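Long-range contacts in fructosyl amine:oxygen oxidoreductase (Neosartorya fumigata, PDB 4WCT), which probably uses its bound FAD to oxidise fructosyl amines (Amadori products) with molecular oxygen, releasing the amine in a deglycation reaction: residues P86-F94 with Q409-R417; L245-R253 with R417-W428. All coordinates share one frame; numbering follows the deposited sequence. Where two conformers were deposited one is given.

Interaction 1 of 2, residues P86-F94 with Q409-R417; sequences PRSAAFSTF and QKEVKDIVR
A90 and V412 mark the closest approach of the backbones, their CA atoms 4.9 Å apart, where the start of helix 86-102 meets a weakly bonded helical turn at about 410-413 and the loop after it; one turn earlier in helix 86-102 the CA atoms of R87 and I415 are 6.0 Å apart. No direct hydrogen bond joins the segments; water 1 donates to both P86 O and E411 O. A90 CB sits 3.3 Å from E411 O and 3.7 Å from I415 CG1, while I415 CD1 reaches on to P86 CB. V412 CG1 packs against T93 CG2 and over one face of the F94 ring (CH-pi, 4.1 Å from its centroid), with V416 CG1 at the ring edge. T93 OG1 lies beside its backbone N (chi1 -59°), leaving CG2 anti to that N and turned to V412 CG1 and Q409 NE2; OG1 donates to A89 O (2.9 Å), which takes T93 N on the opposite face of its plane. Q409 NE2 donates to E411 OE1 from above the carboxylate plane, and K410 NZ forms a salt bridge with E411 OE2. The chemistry is thus mainly apolar, one water serving two carbonyls, and it seats the segment after helix 393-404 against helix 86-102.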
# COMPACT_ATOMS: atom_id res chain seq x y z
N PRO A 86 12.87 17.63 2.20
CA PRO A 86 12.02 17.67 1.03
C PRO A 86 11.16 16.41 0.84
O PRO A 86 10.04 16.50 0.31
CB PRO A 86 13.03 17.85 -0.11
CG PRO A 86 14.15 18.65 0.52
CD PRO A 86 14.24 18.12 1.92
N ARG A 87 11.72 15.25 1.18
CA ARG A 87 11.00 14.00 1.03
C ARG A 87 9.77 13.93 1.95
O ARG A 87 8.68 13.54 1.52
CB ARG A 87 11.92 12.80 1.28
CG ARG A 87 11.21 11.47 1.11
CD ARG A 87 12.20 10.30 1.17
NE ARG A 87 12.84 10.19 2.47
CZ ARG A 87 12.24 9.77 3.59
NH1 ARG A 87 10.98 9.34 3.57
NH2 ARG A 87 12.91 9.78 4.74
N SER A 88 9.94 14.25 3.22
CA SER A 88 8.80 14.22 4.13
C SER A 88 7.79 15.34 3.85
O SER A 88 6.58 15.18 4.05
CB SER A 88 9.28 14.28 5.60
OG SER A 88 9.88 15.55 5.93
N ALA A 89 8.28 16.49 3.38
CA ALA A 89 7.40 17.54 2.92
C ALA A 89 6.55 17.13 1.72
O ALA A 89 5.35 17.46 1.67
CB ALA A 89 8.18 18.79 2.58
N ALA A 90 7.15 16.42 0.77
CA ALA A 90 6.39 15.84 -0.31
C ALA A 90 5.35 14.85 0.21
O ALA A 90 4.21 14.84 -0.23
CB ALA A 90 7.31 15.19 -1.32
N PHE A 91 5.74 13.99 1.14
CA PHE A 91 4.79 13.02 1.66
C PHE A 91 3.58 13.71 2.29
O PHE A 91 2.43 13.30 2.05
CB PHE A 91 5.45 12.04 2.63
CG PHE A 91 4.57 10.89 2.99
CD1 PHE A 91 4.29 9.90 2.05
CD2 PHE A 91 3.97 10.83 4.23
CE1 PHE A 91 3.42 8.87 2.35
CE2 PHE A 91 3.18 9.75 4.57
CZ PHE A 91 2.87 8.79 3.62
N SER A 92 3.83 14.77 3.05
CA SER A 92 2.76 15.52 3.70
C SER A 92 1.88 16.22 2.68
O SER A 92 0.68 16.37 2.90
CB SER A 92 3.33 16.56 4.65
OG SER A 92 3.83 15.96 5.82
N THR A 93 2.47 16.61 1.55
CA THR A 93 1.67 17.14 0.43
C THR A 93 0.70 16.10 -0.13
O THR A 93 -0.52 16.37 -0.28
CB THR A 93 2.57 17.66 -0.69
OG1 THR A 93 3.42 18.69 -0.18
CG2 THR A 93 1.75 18.15 -1.86
N PHE A 94 1.19 14.88 -0.31
CA PHE A 94 0.33 13.76 -0.74
C PHE A 94 -0.78 13.50 0.29
O PHE A 94 -1.95 13.43 -0.07
CB PHE A 94 1.13 12.49 -0.97
CG PHE A 94 1.91 12.49 -2.25
CD1 PHE A 94 1.25 12.39 -3.47
CD2 PHE A 94 3.28 12.44 -2.24
CE1 PHE A 94 1.96 12.29 -4.65
CE2 PHE A 94 3.99 12.44 -3.43
CZ PHE A 94 3.34 12.28 -4.64
N GLN A 409 2.98 18.94 -9.43
CA GLN A 409 3.38 20.12 -8.67
C GLN A 409 4.78 20.05 -8.10
O GLN A 409 5.33 18.97 -7.81
CB GLN A 409 2.37 20.46 -7.58
CG GLN A 409 2.29 19.44 -6.48
CD GLN A 409 1.16 19.71 -5.52
OE1 GLN A 409 0.06 19.19 -5.69
NE2 GLN A 409 1.38 20.62 -4.60
N LYS A 410 5.38 21.22 -7.95
CA LYS A 410 6.78 21.29 -7.61
C LYS A 410 7.13 20.69 -6.26
O LYS A 410 8.23 20.24 -6.07
CB LYS A 410 7.31 22.73 -7.69
CG LYS A 410 6.73 23.67 -6.65
CD LYS A 410 7.06 25.12 -6.99
CE LYS A 410 6.80 26.06 -5.83
NZ LYS A 410 5.35 26.36 -5.71
N GLU A 411 6.18 20.67 -5.33
CA GLU A 411 6.44 20.18 -4.00
C GLU A 411 6.62 18.65 -3.99
O GLU A 411 7.11 18.07 -2.99
CB GLU A 411 5.29 20.57 -3.07
CG GLU A 411 5.18 22.07 -2.81
CD GLU A 411 4.47 22.85 -3.91
OE1 GLU A 411 3.89 22.25 -4.85
OE2 GLU A 411 4.55 24.09 -3.86
N VAL A 412 6.25 17.99 -5.08
CA VAL A 412 6.42 16.52 -5.14
C VAL A 412 7.22 16.02 -6.34
O VAL A 412 7.80 14.94 -6.26
CB VAL A 412 5.10 15.71 -5.04
CG1 VAL A 412 4.24 16.17 -3.88
CG2 VAL A 412 4.31 15.72 -6.33
N LYS A 413 7.26 16.79 -7.44
CA LYS A 413 7.72 16.26 -8.71
C LYS A 413 9.17 15.73 -8.64
O LYS A 413 9.50 14.65 -9.13
CB LYS A 413 7.63 17.37 -9.76
CG LYS A 413 8.18 17.01 -11.12
CD LYS A 413 8.12 18.22 -12.06
CE LYS A 413 8.32 17.80 -13.51
NZ LYS A 413 9.59 17.06 -13.72
N ASP A 414 10.02 16.44 -7.95
CA ASP A 414 11.44 16.08 -7.91
C ASP A 414 11.77 15.00 -6.88
O ASP A 414 12.77 14.30 -6.99
CB ASP A 414 12.26 17.34 -7.67
CG ASP A 414 12.24 18.27 -8.87
OD1 ASP A 414 12.40 17.79 -10.00
OD2 ASP A 414 12.07 19.49 -8.67
N ILE A 415 10.85 14.76 -5.96
CA ILE A 415 10.97 13.68 -4.99
C ILE A 415 10.56 12.36 -5.61
O ILE A 415 11.13 11.33 -5.30
CB ILE A 415 10.12 14.00 -3.75
CG1 ILE A 415 10.63 15.25 -3.03
CG2 ILE A 415 10.11 12.83 -2.78
CD1 ILE A 415 12.10 15.21 -2.69
N VAL A 416 9.52 12.36 -6.45
CA VAL A 416 8.99 11.13 -7.02
C VAL A 416 9.50 10.86 -8.44
O VAL A 416 9.01 9.99 -9.13
CB VAL A 416 7.44 11.08 -6.94
CG1 VAL A 416 6.95 11.19 -5.50
CG2 VAL A 416 6.79 12.11 -7.86
N ARG A 417 10.48 11.65 -8.89
CA ARG A 417 11.05 11.47 -10.22
C ARG A 417 11.74 10.15 -10.48
O ARG A 417 12.21 9.47 -9.56
CB ARG A 417 12.08 12.57 -10.48
CG ARG A 417 13.39 12.41 -9.73
CD ARG A 417 14.28 13.60 -10.08
NE ARG A 417 15.43 13.73 -9.19
CZ ARG A 417 16.56 13.06 -9.30
NH1 ARG A 417 17.60 13.45 -8.55
NH2 ARG A 417 16.70 12.11 -10.25
O HOH W 1 9.29 18.61 -1.18

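Interaction 2 of 2, residues L245-R253 with R417-W428; sequences LLDFKKQLR and RWRPETAVDRDW
R426 and Q251 each reach with a side chain into the other segment's backbone. R426 NH1 donates to K250 O at 2.9 Å, nearly straight at 164° and within the guanidinium plane; CG anti to the backbone N (chi1 -176°) and a chain extended to NE carry the group there. Q251 OE1 accepts from the backbone N of R419 at 2.8 Å, from above the carbonyl plane, while its NE2 donates to F248 O; these two bonds fix the rotation of the amide and link the type I' turn F248-Q251 to 417-428. R253 NH1 donates to W428 O at 2.9 Å. The same nitrogen binds A430 O, and D362 ties both nearby arginines, its carboxylate in a salt bridge with R253 and its carbonyl accepting from R426. K250 NZ, bonded to Q317, also holds waters 3 and 4, which continue to R426 O and D425 N; water 2 joins K249 O to P420 O.

Packing surrounds this network. Q251 NE2 lies 3.3 Å above one face of the W418 ring, the amide plane nearly perpendicular to it (86°), and F248 CD1 and L246 CD2 approach the same indole. The A423 methyl nestles against K249 O and K250 O. The extended K250 chain crosses W428 at about a right angle, K250 CG 3.9 Å from W428 CZ2, and R253 CG lies 3.6 Å from W428 CE3. F248 and L252 touch V383 of strand 379-383, F248 and Q251 touch L369 of strand 369-372, and R253 begins strand 253-263.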
# COMPACT_ATOMS: atom_id res chain seq x y z
N LEU A 245 7.73 -5.79 -16.05
CA LEU A 245 7.26 -5.26 -17.34
C LEU A 245 8.14 -4.16 -17.88
O LEU A 245 7.99 -3.74 -19.02
CB LEU A 245 5.83 -4.73 -17.20
CG LEU A 245 4.80 -5.80 -16.89
CD1 LEU A 245 3.45 -5.13 -16.74
CD2 LEU A 245 4.73 -6.86 -17.99
N LEU A 246 9.06 -3.67 -17.06
CA LEU A 246 9.99 -2.62 -17.44
C LEU A 246 11.26 -2.84 -16.63
O LEU A 246 11.18 -3.26 -15.48
CB LEU A 246 9.40 -1.25 -17.12
CG LEU A 246 10.25 -0.02 -17.38
CD1 LEU A 246 10.27 0.25 -18.88
CD2 LEU A 246 9.72 1.18 -16.61
N ASP A 247 12.40 -2.46 -17.19
CA ASP A 247 13.63 -2.40 -16.41
C ASP A 247 13.70 -1.12 -15.58
O ASP A 247 13.92 -0.04 -16.09
CB ASP A 247 14.86 -2.51 -17.32
CG ASP A 247 16.16 -2.59 -16.54
OD1 ASP A 247 16.16 -2.56 -15.28
OD2 ASP A 247 17.23 -2.59 -17.21
N PHE A 248 13.32 -1.25 -14.30
CA PHE A 248 13.31 -0.12 -13.40
C PHE A 248 14.69 0.19 -12.83
O PHE A 248 14.82 1.10 -11.98
CB PHE A 248 12.32 -0.38 -12.27
CG PHE A 248 10.91 -0.04 -12.61
CD1 PHE A 248 10.46 1.25 -12.47
CD2 PHE A 248 10.04 -1.00 -13.09
CE1 PHE A 248 9.16 1.59 -12.77
CE2 PHE A 248 8.74 -0.66 -13.41
CZ PHE A 248 8.31 0.64 -13.23
N LYS A 249 15.73 -0.51 -13.30
CA LYS A 249 17.11 -0.17 -12.91
C LYS A 249 17.26 -0.24 -11.39
O LYS A 249 17.88 0.63 -10.77
CB LYS A 249 17.49 1.21 -13.44
CG LYS A 249 17.34 1.32 -14.95
CD LYS A 249 18.24 0.33 -15.67
CE LYS A 249 18.25 0.58 -17.17
NZ LYS A 249 18.75 -0.59 -17.95
N LYS A 250 16.64 -1.26 -10.81
CA LYS A 250 16.69 -1.53 -9.37
C LYS A 250 15.91 -0.57 -8.48
O LYS A 250 15.94 -0.71 -7.26
CB LYS A 250 18.12 -1.70 -8.85
CG LYS A 250 18.88 -2.77 -9.60
CD LYS A 250 20.27 -2.94 -8.99
CE LYS A 250 21.11 -3.92 -9.79
NZ LYS A 250 22.45 -4.10 -9.15
N GLN A 251 15.05 0.26 -9.08
CA GLN A 251 14.32 1.23 -8.31
C GLN A 251 13.15 0.61 -7.54
O GLN A 251 12.66 1.21 -6.58
CB GLN A 251 13.80 2.38 -9.18
CG GLN A 251 14.90 3.24 -9.77
CD GLN A 251 14.33 4.31 -10.66
OE1 GLN A 251 13.96 5.40 -10.21
NE2 GLN A 251 14.09 3.95 -11.89
N LEU A 252 12.74 -0.59 -7.91
CA LEU A 252 11.67 -1.29 -7.18
C LEU A 252 12.19 -2.54 -6.52
O LEU A 252 12.81 -3.39 -7.16
CB LEU A 252 10.50 -1.62 -8.12
CG LEU A 252 9.75 -0.46 -8.76
CD1 LEU A 252 8.62 -1.03 -9.64
CD2 LEU A 252 9.18 0.54 -7.74
N ARG A 253 11.75 -2.75 -5.27
CA ARG A 253 11.93 -4.03 -4.60
C ARG A 253 10.58 -4.60 -4.25
O ARG A 253 9.97 -4.16 -3.29
CB ARG A 253 12.76 -3.88 -3.32
CG ARG A 253 13.02 -5.19 -2.66
CD ARG A 253 13.72 -5.07 -1.30
NE ARG A 253 12.85 -4.46 -0.31
CZ ARG A 253 13.25 -4.06 0.89
NH1 ARG A 253 14.52 -4.29 1.28
NH2 ARG A 253 12.40 -3.43 1.68
N ARG A 417 10.48 11.65 -8.89
CA ARG A 417 11.05 11.47 -10.22
C ARG A 417 11.74 10.15 -10.48
O ARG A 417 12.21 9.47 -9.56
CB ARG A 417 12.08 12.57 -10.48
CG ARG A 417 13.39 12.41 -9.73
CD ARG A 417 14.28 13.60 -10.08
NE ARG A 417 15.43 13.73 -9.19
CZ ARG A 417 16.56 13.06 -9.30
NH1 ARG A 417 17.60 13.45 -8.55
NH2 ARG A 417 16.70 12.11 -10.25
N TRP A 418 11.88 9.82 -11.77
CA TRP A 418 12.77 8.75 -12.21
C TRP A 418 14.22 8.98 -11.73
O TRP A 418 14.75 10.10 -11.88
CB TRP A 418 12.72 8.66 -13.73
CG TRP A 418 13.46 7.54 -14.33
CD1 TRP A 418 14.67 7.60 -14.96
CD2 TRP A 418 12.97 6.19 -14.52
NE1 TRP A 418 15.03 6.36 -15.38
CE2 TRP A 418 13.99 5.49 -15.19
CE3 TRP A 418 11.78 5.53 -14.20
CZ2 TRP A 418 13.88 4.12 -15.49
CZ3 TRP A 418 11.65 4.19 -14.57
CH2 TRP A 418 12.71 3.49 -15.15
N ARG A 419 14.78 8.00 -11.02
CA ARG A 419 16.00 8.24 -10.22
C ARG A 419 16.85 6.96 -10.10
O ARG A 419 17.18 6.53 -8.99
CB ARG A 419 15.67 8.86 -8.86
CG ARG A 419 14.67 8.11 -7.97
CD ARG A 419 14.13 9.01 -6.86
NE ARG A 419 13.37 8.28 -5.85
CZ ARG A 419 12.08 8.01 -5.92
NH1 ARG A 419 11.36 8.37 -6.95
NH2 ARG A 419 11.51 7.34 -4.93
N PRO A 420 17.17 6.34 -11.23
CA PRO A 420 17.97 5.10 -11.23
C PRO A 420 19.33 5.25 -10.52
O PRO A 420 19.82 4.30 -9.91
CB PRO A 420 18.15 4.78 -12.71
CG PRO A 420 18.05 6.11 -13.39
CD PRO A 420 17.00 6.87 -12.59
N GLU A 421 19.86 6.47 -10.49
CA GLU A 421 21.12 6.71 -9.79
C GLU A 421 21.06 6.35 -8.32
O GLU A 421 22.07 5.96 -7.71
CB GLU A 421 21.62 8.15 -9.99
CG GLU A 421 20.85 9.26 -9.31
CD GLU A 421 19.57 9.67 -10.03
OE1 GLU A 421 19.21 9.09 -11.08
OE2 GLU A 421 18.88 10.57 -9.51
N THR A 422 19.86 6.43 -7.73
CA THR A 422 19.71 6.12 -6.31
C THR A 422 19.73 4.62 -6.00
O THR A 422 19.70 4.24 -4.83
CB THR A 422 18.40 6.69 -5.73
OG1 THR A 422 17.28 6.03 -6.33
CG2 THR A 422 18.28 8.21 -5.96
N ALA A 423 19.69 3.76 -7.02
CA ALA A 423 19.51 2.32 -6.83
C ALA A 423 20.71 1.53 -7.37
O ALA A 423 20.71 0.29 -7.35
CB ALA A 423 18.27 1.84 -7.55
N VAL A 424 21.76 2.24 -7.73
CA VAL A 424 23.00 1.54 -8.16
C VAL A 424 23.56 0.73 -6.99
O VAL A 424 23.61 1.21 -5.86
CB VAL A 424 24.04 2.56 -8.69
CG1 VAL A 424 25.35 1.86 -9.01
CG2 VAL A 424 23.50 3.25 -9.93
N ASP A 425 23.84 -0.55 -7.25
CA ASP A 425 24.27 -1.51 -6.22
C ASP A 425 23.32 -1.55 -5.02
O ASP A 425 23.75 -1.73 -3.88
CB ASP A 425 25.69 -1.24 -5.72
CG ASP A 425 26.70 -1.21 -6.85
OD1 ASP A 425 26.53 -1.98 -7.81
OD2 ASP A 425 27.61 -0.36 -6.81
N ARG A 426 22.03 -1.41 -5.29
CA ARG A 426 21.06 -1.50 -4.20
C ARG A 426 21.29 -2.75 -3.34
O ARG A 426 21.42 -3.87 -3.85
CB ARG A 426 19.67 -1.57 -4.81
CG ARG A 426 18.57 -1.58 -3.76
CD ARG A 426 17.27 -1.09 -4.30
NE ARG A 426 16.21 -1.13 -3.30
CZ ARG A 426 14.97 -0.72 -3.51
NH1 ARG A 426 14.56 -0.44 -4.73
NH2 ARG A 426 14.11 -0.73 -2.50
N ASP A 427 21.21 -2.57 -2.03
CA ASP A 427 21.16 -3.68 -1.08
C ASP A 427 19.74 -4.12 -0.84
O ASP A 427 18.97 -3.39 -0.18
CB ASP A 427 21.74 -3.24 0.25
CG ASP A 427 21.73 -4.33 1.29
OD1 ASP A 427 21.40 -5.49 0.99
OD2 ASP A 427 22.19 -4.03 2.41
N TRP A 428 19.36 -5.24 -1.45
CA TRP A 428 17.99 -5.70 -1.36
C TRP A 428 17.58 -6.04 0.06
O TRP A 428 16.39 -6.24 0.31
CB TRP A 428 17.75 -6.92 -2.24
CG TRP A 428 17.97 -6.69 -3.70
CD1 TRP A 428 18.90 -7.31 -4.49
CD2 TRP A 428 17.29 -5.74 -4.54
NE1 TRP A 428 18.84 -6.82 -5.77
CE2 TRP A 428 17.84 -5.87 -5.83
CE3 TRP A 428 16.19 -4.90 -4.36
CZ2 TRP A 428 17.38 -5.13 -6.92
CZ3 TRP A 428 15.75 -4.15 -5.42
CH2 TRP A 428 16.30 -4.32 -6.71
O HOH W 2 20.31 1.80 -11.03
O HOH W 3 22.29 -4.68 -6.32
O HOH W 4 23.64 -1.65 -9.86

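Overall arrangement
One continuous run, 409-428, serves both contacts, and R417 is where they join: interaction 1 uses the part before it, interaction 2 the part after. Their centres are about 19 Å apart and the partner segments do not otherwise touch. Between them the run passes strand 369-372, an outermost strand of the six-stranded sheet that also contains 28-31 and its probable GxGxxG dinucleotide-binding turn; V416 and I370 bond through their backbones, and W418 N bonds D371 OD2. The F94 side chain is about 10 Å from FAD in interaction 1, that of L252 about 9 Å in interaction 2; L245, at the start of 245-253, touches FAD but takes no part in the contact itself.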